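Side-chain contacts in NADPH Quinone Oxidoreductase (Streptococcus mutans, PDB 4F8Y), which probably catalyses the reduction of quinones such as menadione by NADPH, with FAD as the likely redox cofactor, as a dimer of flavodoxin-like subunits: residues His53-Leu58 with Tyr106-Val111; Lys66-Val71 with Ala102-Ser107; Phe79-Trp84 with Ala90-Phe95. One frame throughout, in Å; residues are numbered along the deposited sequence.

Contact 1: His53-Leu58 with Tyr106-Val111; sequences HKRRDL and YSYKKV. With VK3 (menadione), chain F; FAD (flavin-adenine dinucleotide), chain G.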
# COMPACT_ATOMS: atom_id res chain seq x y z
N HIS A 53 -3.39 -23.73 -1.14
CA HIS A 53 -3.86 -22.82 -2.19
C HIS A 53 -2.68 -22.08 -2.78
O HIS A 53 -2.25 -21.04 -2.29
CB HIS A 53 -4.90 -21.88 -1.61
CG HIS A 53 -5.89 -22.58 -0.74
ND1 HIS A 53 -5.72 -22.70 0.63
CD2 HIS A 53 -7.04 -23.23 -1.04
CE1 HIS A 53 -6.74 -23.37 1.13
NE2 HIS A 53 -7.55 -23.70 0.15
N LYS A 54 -2.15 -22.66 -3.85
CA LYS A 54 -0.89 -22.24 -4.43
C LYS A 54 -1.00 -20.86 -5.05
O LYS A 54 -2.06 -20.45 -5.51
CB LYS A 54 -0.42 -23.26 -5.48
N ARG A 55 0.13 -20.16 -5.03
CA ARG A 55 0.24 -18.85 -5.65
C ARG A 55 -0.05 -18.98 -7.15
O ARG A 55 -0.57 -18.05 -7.78
CB ARG A 55 1.64 -18.30 -5.41
CG ARG A 55 1.79 -16.82 -5.66
CD ARG A 55 3.20 -16.35 -5.40
NE ARG A 55 3.58 -15.34 -6.37
CZ ARG A 55 4.83 -14.93 -6.59
NH1 ARG A 55 5.06 -14.01 -7.53
NH2 ARG A 55 5.83 -15.44 -5.89
N ARG A 56 0.28 -20.14 -7.70
CA ARG A 56 0.08 -20.39 -9.13
C ARG A 56 -1.38 -20.24 -9.56
O ARG A 56 -1.67 -19.98 -10.74
CB ARG A 56 0.59 -21.79 -9.48
N ASP A 57 -2.29 -20.40 -8.61
CA ASP A 57 -3.73 -20.50 -8.90
C ASP A 57 -4.49 -19.22 -8.62
O ASP A 57 -5.72 -19.20 -8.71
CB ASP A 57 -4.34 -21.65 -8.07
CG ASP A 57 -3.79 -23.00 -8.47
OD1 ASP A 57 -3.78 -23.28 -9.69
OD2 ASP A 57 -3.38 -23.77 -7.57
N LEU A 58 -3.78 -18.15 -8.28
CA LEU A 58 -4.42 -16.92 -7.81
C LEU A 58 -5.35 -16.33 -8.87
O LEU A 58 -6.43 -15.86 -8.56
CB LEU A 58 -3.38 -15.90 -7.33
CG LEU A 58 -2.62 -16.27 -6.04
CD1 LEU A 58 -1.54 -15.26 -5.75
CD2 LEU A 58 -3.57 -16.39 -4.86
N TYR A 106 -0.32 -9.59 -15.56
CA TYR A 106 1.03 -9.64 -16.10
C TYR A 106 1.51 -11.09 -16.15
O TYR A 106 0.85 -12.00 -15.65
CB TYR A 106 1.97 -8.82 -15.22
CG TYR A 106 2.20 -9.46 -13.87
CD1 TYR A 106 1.28 -9.29 -12.84
CD2 TYR A 106 3.31 -10.27 -13.64
CE1 TYR A 106 1.47 -9.89 -11.61
CE2 TYR A 106 3.51 -10.87 -12.41
CZ TYR A 106 2.59 -10.69 -11.40
OH TYR A 106 2.79 -11.28 -10.18
N SER A 107 2.67 -11.30 -16.75
CA SER A 107 3.34 -12.60 -16.71
C SER A 107 4.82 -12.38 -16.96
O SER A 107 5.29 -11.25 -17.09
CB SER A 107 2.74 -13.59 -17.72
OG SER A 107 3.02 -13.21 -19.05
N TYR A 108 5.58 -13.46 -17.03
CA TYR A 108 7.02 -13.29 -17.05
C TYR A 108 7.65 -13.42 -18.44
O TYR A 108 7.55 -14.47 -19.10
CB TYR A 108 7.65 -14.22 -16.01
CG TYR A 108 6.98 -14.12 -14.66
CD1 TYR A 108 5.85 -14.88 -14.36
CD2 TYR A 108 7.45 -13.25 -13.68
CE1 TYR A 108 5.22 -14.80 -13.11
CE2 TYR A 108 6.83 -13.15 -12.43
CZ TYR A 108 5.72 -13.93 -12.15
OH TYR A 108 5.11 -13.83 -10.92
N LYS A 109 8.28 -12.33 -18.88
CA LYS A 109 9.16 -12.37 -20.04
C LYS A 109 10.35 -13.28 -19.71
O LYS A 109 10.62 -13.56 -18.54
CB LYS A 109 9.66 -10.97 -20.38
CG LYS A 109 8.68 -10.12 -21.16
CD LYS A 109 9.21 -8.70 -21.30
CE LYS A 109 10.38 -8.63 -22.26
NZ LYS A 109 9.96 -8.82 -23.68
N LYS A 110 11.06 -13.75 -20.73
CA LYS A 110 12.25 -14.54 -20.49
C LYS A 110 13.09 -13.82 -19.44
O LYS A 110 13.71 -14.45 -18.58
CB LYS A 110 13.06 -14.74 -21.78
N VAL A 111 13.06 -12.49 -19.51
CA VAL A 111 13.86 -11.65 -18.62
C VAL A 111 13.06 -10.94 -17.52
O VAL A 111 13.33 -11.13 -16.34
CB VAL A 111 14.70 -10.63 -19.42
CG1 VAL A 111 13.82 -9.84 -20.38
CG2 VAL A 111 15.47 -9.72 -18.48
C1K VK3 F . 4.87 -8.38 -9.72
O1K VK3 F . 3.52 -8.68 -9.59
C2K VK3 F . 5.25 -6.97 -9.99
C3K VK3 F . 6.58 -6.65 -10.14
C4K VK3 F . 7.57 -7.65 -10.04
O4K VK3 F . 8.92 -7.32 -10.23
C5K VK3 F . 7.21 -9.02 -9.78
C6K VK3 F . 8.19 -10.03 -9.67
C7K VK3 F . 7.84 -11.32 -9.41
C8K VK3 F . 6.40 -11.67 -9.25
C9K VK3 F . 5.45 -10.70 -9.35
C10 VK3 F . 5.82 -9.35 -9.61
C11 VK3 F . 6.94 -5.20 -10.45
PA FAD G . 8.88 -18.17 -1.24
O1A FAD G . 7.92 -18.23 -2.57
O2A FAD G . 8.26 -18.77 -0.06
O5B FAD G . 10.30 -18.88 -1.54
C5B FAD G . 11.14 -18.23 -2.44
C4B FAD G . 12.32 -19.11 -2.75
O4B FAD G . 13.11 -19.47 -1.57
C3B FAD G . 11.92 -20.51 -3.36
O3B FAD G . 12.55 -20.91 -4.54
C2B FAD G . 11.90 -21.40 -2.12
O2B FAD G . 11.69 -22.78 -2.27
C1B FAD G . 13.08 -20.86 -1.41
N9A FAD G . 13.25 -21.23 -0.01
C8A FAD G . 12.33 -21.36 0.96
N7A FAD G . 12.99 -21.75 2.11
C5A FAD G . 14.33 -21.86 1.83
C6A FAD G . 15.43 -22.21 2.58
N6A FAD G . 15.32 -22.57 3.97
N1A FAD G . 16.63 -22.22 2.01
C2A FAD G . 16.79 -21.89 0.71
N3A FAD G . 15.71 -21.55 -0.03
C4A FAD G . 14.50 -21.53 0.54
N1 FAD G . 9.16 -8.68 -6.39
C2 FAD G . 9.83 -7.44 -7.00
O2 FAD G . 11.20 -7.34 -6.80
N3 FAD G . 9.04 -6.14 -6.70
C4 FAD G . 7.46 -6.14 -6.86
O4 FAD G . 6.83 -4.93 -6.53
C4X FAD G . 6.81 -7.42 -6.26
N5 FAD G . 5.37 -7.62 -6.29
C5X FAD G . 4.78 -8.90 -5.93
C6 FAD G . 3.39 -8.91 -5.73
C7 FAD G . 2.77 -10.07 -5.36
C7M FAD G . 1.26 -10.02 -5.13
C8 FAD G . 3.49 -11.21 -5.19
C8M FAD G . 2.80 -12.51 -4.77
C9 FAD G . 4.85 -11.19 -5.38
C9A FAD G . 5.48 -9.99 -5.77
N10 FAD G . 6.91 -9.98 -5.95
C10 FAD G . 7.65 -8.74 -6.26
C1' FAD G . 7.71 -11.12 -5.55
C2' FAD G . 8.05 -11.20 -4.06
O2' FAD G . 8.78 -10.11 -3.55
C3' FAD G . 8.61 -12.56 -3.68
O3' FAD G . 7.79 -13.61 -4.09
C4' FAD G . 9.09 -12.60 -2.23
O4' FAD G . 9.84 -11.51 -1.80
C5' FAD G . 9.74 -13.90 -1.81
O5' FAD G . 9.55 -14.18 -0.45
P FAD G . 8.66 -15.50 -0.09
O1P FAD G . 8.82 -15.84 1.50
O2P FAD G . 7.27 -15.30 -0.54
O3P FAD G . 9.38 -16.64 -1.02

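Contact 2: Lys66-Val71 with Ala102-Ser107; sequences KYRDLV and ADFAYS. With VK3 (menadione), chain F.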
# COMPACT_ATOMS: atom_id res chain seq x y z
N LYS A 66 -15.21 -11.53 -9.81
CA LYS A 66 -16.00 -10.33 -10.07
C LYS A 66 -15.08 -9.17 -10.45
O LYS A 66 -15.36 -8.38 -11.37
CB LYS A 66 -16.82 -9.95 -8.83
CG LYS A 66 -17.80 -8.82 -9.08
CD LYS A 66 -18.27 -8.14 -7.81
CE LYS A 66 -18.96 -6.82 -8.17
NZ LYS A 66 -19.69 -6.19 -7.03
N TYR A 67 -13.96 -9.07 -9.73
CA TYR A 67 -13.05 -7.94 -9.86
C TYR A 67 -12.02 -8.09 -10.99
O TYR A 67 -11.57 -7.08 -11.54
CB TYR A 67 -12.40 -7.63 -8.51
CG TYR A 67 -13.44 -7.49 -7.41
CD1 TYR A 67 -14.25 -6.36 -7.33
CD2 TYR A 67 -13.62 -8.49 -6.47
CE1 TYR A 67 -15.21 -6.23 -6.34
CE2 TYR A 67 -14.58 -8.37 -5.48
CZ TYR A 67 -15.36 -7.24 -5.42
OH TYR A 67 -16.31 -7.11 -4.43
N ARG A 68 -11.68 -9.32 -11.36
CA ARG A 68 -10.90 -9.55 -12.58
C ARG A 68 -11.72 -9.15 -13.80
O ARG A 68 -11.23 -8.47 -14.70
CB ARG A 68 -10.49 -11.01 -12.71
CG ARG A 68 -9.37 -11.44 -11.77
CD ARG A 68 -8.80 -12.80 -12.16
NE ARG A 68 -9.77 -13.88 -12.03
CZ ARG A 68 -10.03 -14.55 -10.91
NH1 ARG A 68 -9.37 -14.26 -9.79
NH2 ARG A 68 -10.94 -15.51 -10.91
N ASP A 69 -12.97 -9.58 -13.82
CA ASP A 69 -13.85 -9.34 -14.96
C ASP A 69 -14.12 -7.86 -15.20
O ASP A 69 -14.27 -7.43 -16.35
CB ASP A 69 -15.16 -10.11 -14.81
CG ASP A 69 -14.99 -11.60 -15.05
OD1 ASP A 69 -13.96 -12.00 -15.65
OD2 ASP A 69 -15.89 -12.38 -14.65
N LEU A 70 -14.20 -7.08 -14.12
CA LEU A 70 -14.34 -5.62 -14.20
C LEU A 70 -13.11 -4.98 -14.88
O LEU A 70 -13.22 -4.15 -15.79
CB LEU A 70 -14.55 -5.01 -12.81
CG LEU A 70 -15.96 -5.02 -12.21
CD1 LEU A 70 -15.93 -4.58 -10.75
CD2 LEU A 70 -16.91 -4.12 -13.01
N VAL A 71 -11.92 -5.39 -14.43
CA VAL A 71 -10.68 -4.92 -15.04
C VAL A 71 -10.61 -5.25 -16.53
O VAL A 71 -10.29 -4.39 -17.33
CB VAL A 71 -9.43 -5.46 -14.32
CG1 VAL A 71 -8.18 -5.14 -15.12
CG2 VAL A 71 -9.35 -4.87 -12.92
N ALA A 102 -0.33 -12.63 -11.27
CA ALA A 102 0.36 -13.28 -12.38
C ALA A 102 -0.60 -14.18 -13.13
O ALA A 102 -1.38 -14.91 -12.53
CB ALA A 102 1.55 -14.08 -11.87
N ASP A 103 -0.55 -14.10 -14.45
CA ASP A 103 -1.44 -14.84 -15.34
C ASP A 103 -2.78 -14.15 -15.54
O ASP A 103 -3.68 -14.68 -16.19
CB ASP A 103 -1.61 -16.27 -14.87
CG ASP A 103 -0.36 -17.06 -15.05
OD1 ASP A 103 0.35 -16.79 -16.05
OD2 ASP A 103 -0.08 -17.93 -14.21
N PHE A 104 -2.92 -12.96 -14.97
CA PHE A 104 -4.04 -12.11 -15.31
C PHE A 104 -3.56 -10.73 -15.75
O PHE A 104 -3.75 -10.32 -16.90
CB PHE A 104 -5.04 -11.98 -14.16
CG PHE A 104 -6.17 -11.03 -14.47
CD1 PHE A 104 -7.19 -11.41 -15.33
CD2 PHE A 104 -6.19 -9.75 -13.93
CE1 PHE A 104 -8.22 -10.53 -15.63
CE2 PHE A 104 -7.22 -8.87 -14.24
CZ PHE A 104 -8.24 -9.27 -15.09
N ALA A 105 -2.91 -10.02 -14.83
CA ALA A 105 -2.49 -8.64 -15.08
C ALA A 105 -1.14 -8.58 -15.78
O ALA A 105 -0.87 -7.63 -16.52
CB ALA A 105 -2.44 -7.87 -13.78
N TYR A 106 -0.32 -9.59 -15.56
CA TYR A 106 1.03 -9.64 -16.10
C TYR A 106 1.51 -11.09 -16.15
O TYR A 106 0.85 -12.00 -15.65
CB TYR A 106 1.97 -8.82 -15.22
CG TYR A 106 2.20 -9.46 -13.87
CD1 TYR A 106 1.28 -9.29 -12.84
CD2 TYR A 106 3.31 -10.27 -13.64
CE1 TYR A 106 1.47 -9.89 -11.61
CE2 TYR A 106 3.51 -10.87 -12.41
CZ TYR A 106 2.59 -10.69 -11.40
OH TYR A 106 2.79 -11.28 -10.18
N SER A 107 2.67 -11.30 -16.75
CA SER A 107 3.34 -12.60 -16.71
C SER A 107 4.82 -12.38 -16.96
O SER A 107 5.29 -11.25 -17.09
CB SER A 107 2.74 -13.59 -17.72
OG SER A 107 3.02 -13.21 -19.05
C1K VK3 F . 4.87 -8.38 -9.72
O1K VK3 F . 3.52 -8.68 -9.59
C2K VK3 F . 5.25 -6.97 -9.99
C3K VK3 F . 6.58 -6.65 -10.14
C4K VK3 F . 7.57 -7.65 -10.04
O4K VK3 F . 8.92 -7.32 -10.23
C5K VK3 F . 7.21 -9.02 -9.78
C6K VK3 F . 8.19 -10.03 -9.67
C7K VK3 F . 7.84 -11.32 -9.41
C8K VK3 F . 6.40 -11.67 -9.25
C9K VK3 F . 5.45 -10.70 -9.35
C10 VK3 F . 5.82 -9.35 -9.61
C11 VK3 F . 6.94 -5.20 -10.45

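Contact 3: Phe79-Trp84 with Ala90-Phe95; sequences FIFPIW and AILKGF. With FAD (flavin-adenine dinucleotide), chain E.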
# COMPACT_ATOMS: atom_id res chain seq x y z
N PHE A 79 -8.69 5.89 -10.78
CA PHE A 79 -8.46 5.59 -9.36
C PHE A 79 -8.61 6.85 -8.50
O PHE A 79 -7.92 7.84 -8.72
CB PHE A 79 -7.08 4.97 -9.15
CG PHE A 79 -6.92 3.60 -9.78
CD1 PHE A 79 -7.22 2.45 -9.06
CD2 PHE A 79 -6.46 3.47 -11.07
CE1 PHE A 79 -7.07 1.19 -9.63
CE2 PHE A 79 -6.30 2.21 -11.65
CZ PHE A 79 -6.61 1.08 -10.93
N ILE A 80 -9.51 6.80 -7.52
CA ILE A 80 -9.71 7.91 -6.59
C ILE A 80 -9.41 7.49 -5.15
O ILE A 80 -10.10 6.63 -4.60
CB ILE A 80 -11.17 8.45 -6.66
CG1 ILE A 80 -11.50 8.95 -8.07
CG2 ILE A 80 -11.38 9.56 -5.61
CD1 ILE A 80 -12.97 9.27 -8.26
N PHE A 81 -8.41 8.11 -4.53
CA PHE A 81 -8.06 7.76 -3.15
C PHE A 81 -7.27 8.84 -2.39
O PHE A 81 -6.55 9.63 -3.01
CB PHE A 81 -7.30 6.41 -3.10
CG PHE A 81 -6.01 6.39 -3.89
CD1 PHE A 81 -4.82 6.76 -3.30
CD2 PHE A 81 -6.00 5.98 -5.21
CE1 PHE A 81 -3.63 6.73 -4.02
CE2 PHE A 81 -4.82 5.94 -5.93
CZ PHE A 81 -3.63 6.32 -5.34
N PRO A 82 -7.41 8.86 -1.04
CA PRO A 82 -6.53 9.69 -0.21
C PRO A 82 -5.17 9.03 -0.07
O PRO A 82 -5.09 7.80 -0.05
CB PRO A 82 -7.21 9.69 1.17
CG PRO A 82 -8.32 8.70 1.11
CD PRO A 82 -8.32 8.03 -0.24
N ILE A 83 -4.11 9.82 0.01
CA ILE A 83 -2.81 9.30 0.37
C ILE A 83 -2.80 8.94 1.86
O ILE A 83 -3.04 9.81 2.70
CB ILE A 83 -1.69 10.33 0.08
CG1 ILE A 83 -1.52 10.50 -1.43
CG2 ILE A 83 -0.38 9.89 0.71
CD1 ILE A 83 -1.31 9.20 -2.17
N TRP A 84 -2.58 7.67 2.17
CA TRP A 84 -2.34 7.25 3.56
C TRP A 84 -0.92 6.68 3.69
O TRP A 84 -0.57 5.70 3.01
CB TRP A 84 -3.36 6.21 4.05
CG TRP A 84 -4.78 6.70 4.19
CD1 TRP A 84 -5.22 8.00 4.14
CD2 TRP A 84 -5.94 5.89 4.43
NE1 TRP A 84 -6.58 8.04 4.33
CE2 TRP A 84 -7.05 6.76 4.51
CE3 TRP A 84 -6.14 4.52 4.59
CZ2 TRP A 84 -8.34 6.30 4.73
CZ3 TRP A 84 -7.43 4.06 4.82
CH2 TRP A 84 -8.51 4.94 4.88
N ALA A 90 -4.78 0.66 2.66
CA ALA A 90 -4.62 -0.79 2.70
C ALA A 90 -5.61 -1.54 1.81
O ALA A 90 -5.21 -2.50 1.13
CB ALA A 90 -4.70 -1.29 4.13
N ILE A 91 -6.88 -1.13 1.80
CA ILE A 91 -7.92 -1.85 1.06
C ILE A 91 -7.72 -1.78 -0.45
O ILE A 91 -8.03 -2.73 -1.17
CB ILE A 91 -9.35 -1.37 1.43
CG1 ILE A 91 -10.40 -2.41 1.00
CG2 ILE A 91 -9.63 -0.02 0.80
CD1 ILE A 91 -11.80 -2.14 1.53
N LEU A 92 -7.20 -0.65 -0.93
CA LEU A 92 -6.88 -0.51 -2.36
C LEU A 92 -5.57 -1.23 -2.70
O LEU A 92 -5.46 -1.82 -3.78
CB LEU A 92 -6.81 0.96 -2.79
CG LEU A 92 -6.33 1.17 -4.23
CD1 LEU A 92 -7.38 0.71 -5.23
CD2 LEU A 92 -5.91 2.61 -4.49
N LYS A 93 -4.59 -1.16 -1.79
CA LYS A 93 -3.34 -1.91 -1.97
C LYS A 93 -3.62 -3.42 -2.11
O LYS A 93 -3.02 -4.11 -2.93
CB LYS A 93 -2.37 -1.64 -0.83
CG LYS A 93 -1.08 -2.45 -0.86
CD LYS A 93 -0.43 -2.44 -2.24
CE LYS A 93 1.01 -2.92 -2.18
NZ LYS A 93 1.13 -4.34 -1.73
N GLY A 94 -4.57 -3.92 -1.33
CA GLY A 94 -5.00 -5.30 -1.43
C GLY A 94 -5.80 -5.58 -2.69
O GLY A 94 -5.81 -6.71 -3.18
N PHE A 95 -6.47 -4.56 -3.22
CA PHE A 95 -7.16 -4.68 -4.51
C PHE A 95 -6.16 -5.06 -5.62
O PHE A 95 -6.40 -5.97 -6.42
CB PHE A 95 -7.91 -3.38 -4.86
CG PHE A 95 -8.51 -3.37 -6.25
CD1 PHE A 95 -9.65 -4.11 -6.53
CD2 PHE A 95 -7.92 -2.63 -7.27
CE1 PHE A 95 -10.20 -4.11 -7.81
CE2 PHE A 95 -8.45 -2.63 -8.55
CZ PHE A 95 -9.59 -3.37 -8.82
PA FAD E . -12.03 15.01 4.41
O1A FAD E . -11.49 14.93 5.97
O2A FAD E . -13.19 14.14 4.24
O5B FAD E . -12.41 16.55 4.03
C5B FAD E . -11.37 17.49 3.94
C4B FAD E . -11.86 18.92 3.82
O4B FAD E . -12.68 19.23 2.64
C3B FAD E . -12.78 19.43 5.01
O3B FAD E . -12.45 20.62 5.67
C2B FAD E . -14.18 19.27 4.44
O2B FAD E . -15.25 19.81 5.16
C1B FAD E . -13.92 19.73 3.05
N9A FAD E . -14.96 19.43 2.08
C8A FAD E . -15.76 18.35 2.03
N7A FAD E . -16.58 18.47 0.92
C5A FAD E . -16.26 19.65 0.29
C6A FAD E . -16.75 20.26 -0.84
N6A FAD E . -17.82 19.63 -1.60
N1A FAD E . -16.25 21.44 -1.24
C2A FAD E . -15.26 22.04 -0.54
N3A FAD E . -14.77 21.43 0.58
C4A FAD E . -15.27 20.25 0.98
N1 FAD E . -1.41 13.23 3.83
C2 FAD E . 0.05 13.68 3.65
O2 FAD E . 0.27 14.65 2.67
N3 FAD E . 1.00 12.45 3.54
C4 FAD E . 0.79 11.17 4.45
O4 FAD E . 1.41 10.03 3.95
C4X FAD E . -0.68 10.91 4.84
N5 FAD E . -1.07 9.75 5.64
C5X FAD E . -2.40 9.63 6.20
C6 FAD E . -2.71 8.43 6.88
C7 FAD E . -3.96 8.26 7.42
C7M FAD E . -4.30 6.96 8.14
C8 FAD E . -4.87 9.25 7.31
C8M FAD E . -6.27 9.07 7.91
C9 FAD E . -4.57 10.41 6.65
C9A FAD E . -3.29 10.59 6.09
N10 FAD E . -3.00 11.82 5.40
C10 FAD E . -1.70 12.07 4.76
C1' FAD E . -4.06 12.78 5.15
C2' FAD E . -4.96 12.51 3.95
O2' FAD E . -4.32 12.33 2.71
C3' FAD E . -6.14 13.46 3.91
O3' FAD E . -6.90 13.45 5.08
C4' FAD E . -6.98 13.20 2.67
O4' FAD E . -6.25 13.05 1.50
C5' FAD E . -8.11 14.20 2.50
O5' FAD E . -9.15 13.68 1.74
P FAD E . -10.49 13.26 2.58
O1P FAD E . -11.66 12.82 1.51
O2P FAD E . -10.17 12.18 3.51
O3P FAD E . -10.77 14.66 3.41

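Contact 1: His53-Leu58 with Tyr106-Val111
NH2 of Arg55, whose guanidinium faces Tyr108 across the menadione pocket of this flavodoxin-like quinone oxidoreductase, forms a salt bridge with Glu167 of the second subunit and lies 3.2 Å from O3' of FAD. NH1 of Arg55 stands 3.4 Å from OH of Tyr108. The two chain pieces hardly meet otherwise; their partner is the ligand between them and a flavin held largely by the second subunit, so the site lies at the dimer interface. Guanidinium and phenol ring are turned 69° against each other and do not stack. Arginine suits the place because a long chain ending in a flat, positively charged group can reach the flavin and still pair with a carboxylate. With CG anti to the backbone N (chi1 -164°), the Arg55 chain runs out of the 3-10 turn and ends beneath the dimethylbenzene end of the isoalloxazine, where methyl C8M of FAD lies 3.2 Å above the guanidinium plane, displaced toward its rim. Along the edge of the same group, NH1 is 3.2 Å from C8K of menadione. Tyr106 and Tyr108 rise from the same side of strand 106-108 and supply aromatic surface with a polar end. Trp85 of the second subunit meets the Tyr106 ring nearly at right angles. Tyr108 presents its ring edge to the benzenoid side of menadione, with CE2 of Tyr108 3.5 Å from C8K of the quinone.

Contact 2: Lys66-Val71 with Ala102-Ser107
Phe104 carries most of this contact: its ring reaches out from a loop and is received by Arg68 and Val71 on helix 65-73, one of the helices that flank the parallel sheet of the flavodoxin-like fold. The loop joins helix 90-99 to the small antiparallel hairpin that begins at Tyr106, so the packing ties that connection to the neighbouring helix. Within it, N of Asp103 donates to O of Tyr106 (2.8 Å), a backbone bond that draws the two ends of the loop together, with Phe104 between them. CG of Phe104 stands anti to its backbone N (chi1 177°), which carries the ring away from the loop and onto the helix.

Arg68 meets the ring with its hydrocarbon part. CG of Arg68 sits 3.9 Å from the centroid of the Phe104 ring and only 2° off the ring normal, a CH-pi contact almost exactly over the centre, while CB of Arg68 lies 3.7 Å from CZ of Phe104. The guanidinium is turned 71° from the ring plane and is not stacked on it; its charged end is used elsewhere, with NH2 bonded to the carbonyl oxygen of Val61. An arginine thus gives apolar cover near the backbone and a polar end farther out. Val71, one helical turn on, adds a compact branched surface: CG1 of Val71 is 4.0 Å from CE2 of Phe104, and the same side chain also packs on Val99 of helix 90-99 and on Leu117. At the far rim of the ring, CZ of Phe104 comes within 3.1 Å of the backbone O of Arg68, a close approach; that oxygen's hydrogen bond is with OG1 of Thr72.

Contact 3: Phe79-Trp84 with Ala90-Phe95
A strand-to-helix unit of the flavodoxin-like fold forms this contact: strand 76-82, in the middle of the parallel sheet, leads through a flavin-binding loop into helix 90-99, which packs back over it. The axes of strand 79-82 and helix segment 90-95 approach to 10.2 Å, with their N-to-C directions 145° apart, closer to antiparallel than to perpendicular. Leu92 fills the gap with its two methyls divided between two phenylalanines. CD2 of Leu92 lies over the face of Phe81, 3.9 Å from the ring centroid, a CH-pi contact, and its closest approach there is 3.4 Å to CD2 of Phe81. The other methyl, CD1 of Leu92, touches the edge of Phe79 at 4.2 Å from CD1 of that ring. CG of Leu92 lies anti to the backbone N (chi1 174°), which sends the branched end toward the sheet. Farther along the helix, CE2 of Phe95 meets the edge of Phe79, 4.2 Å from its CE1. Large apolar side chains suit these positions, since all four are buried.

Past the strand end the chemistry changes. The backbone turns toward FAD, and Trp84 lays a ring face against the dimethylbenzene part of the flavin, CD1 of Trp84 being 3.4 Å from C8 of FAD. The backbone O of Trp84 accepts a hydrogen bond from NZ of Lys93 of the second subunit. Just before it, the carbonyl O of Ile83 accepts a hydrogen bond from O2' of the FAD ribityl chain, at 2.8 Å.

Contact 3 lies nearest the middle of the subunit and is wholly apolar between its two segments, whereas contact 1 is partly buried, at the pocket rim, and joins its segments mainly through bound ligands. Contact 2 stands between them: buried, but made from an arginine's hydrocarbon chain as well as apolar residues. Contacts 1 and 2 share Tyr106 and Ser107 on strand 106-108, and OH of Tyr108 packs on Ala102. Contacts 2 and 3 meet where Tyr67 touches Phe95. Helix 90-99 of contact 3 continues into the loop of contact 2. Contacts 1 and 3 face different flavins, one held largely by each subunit.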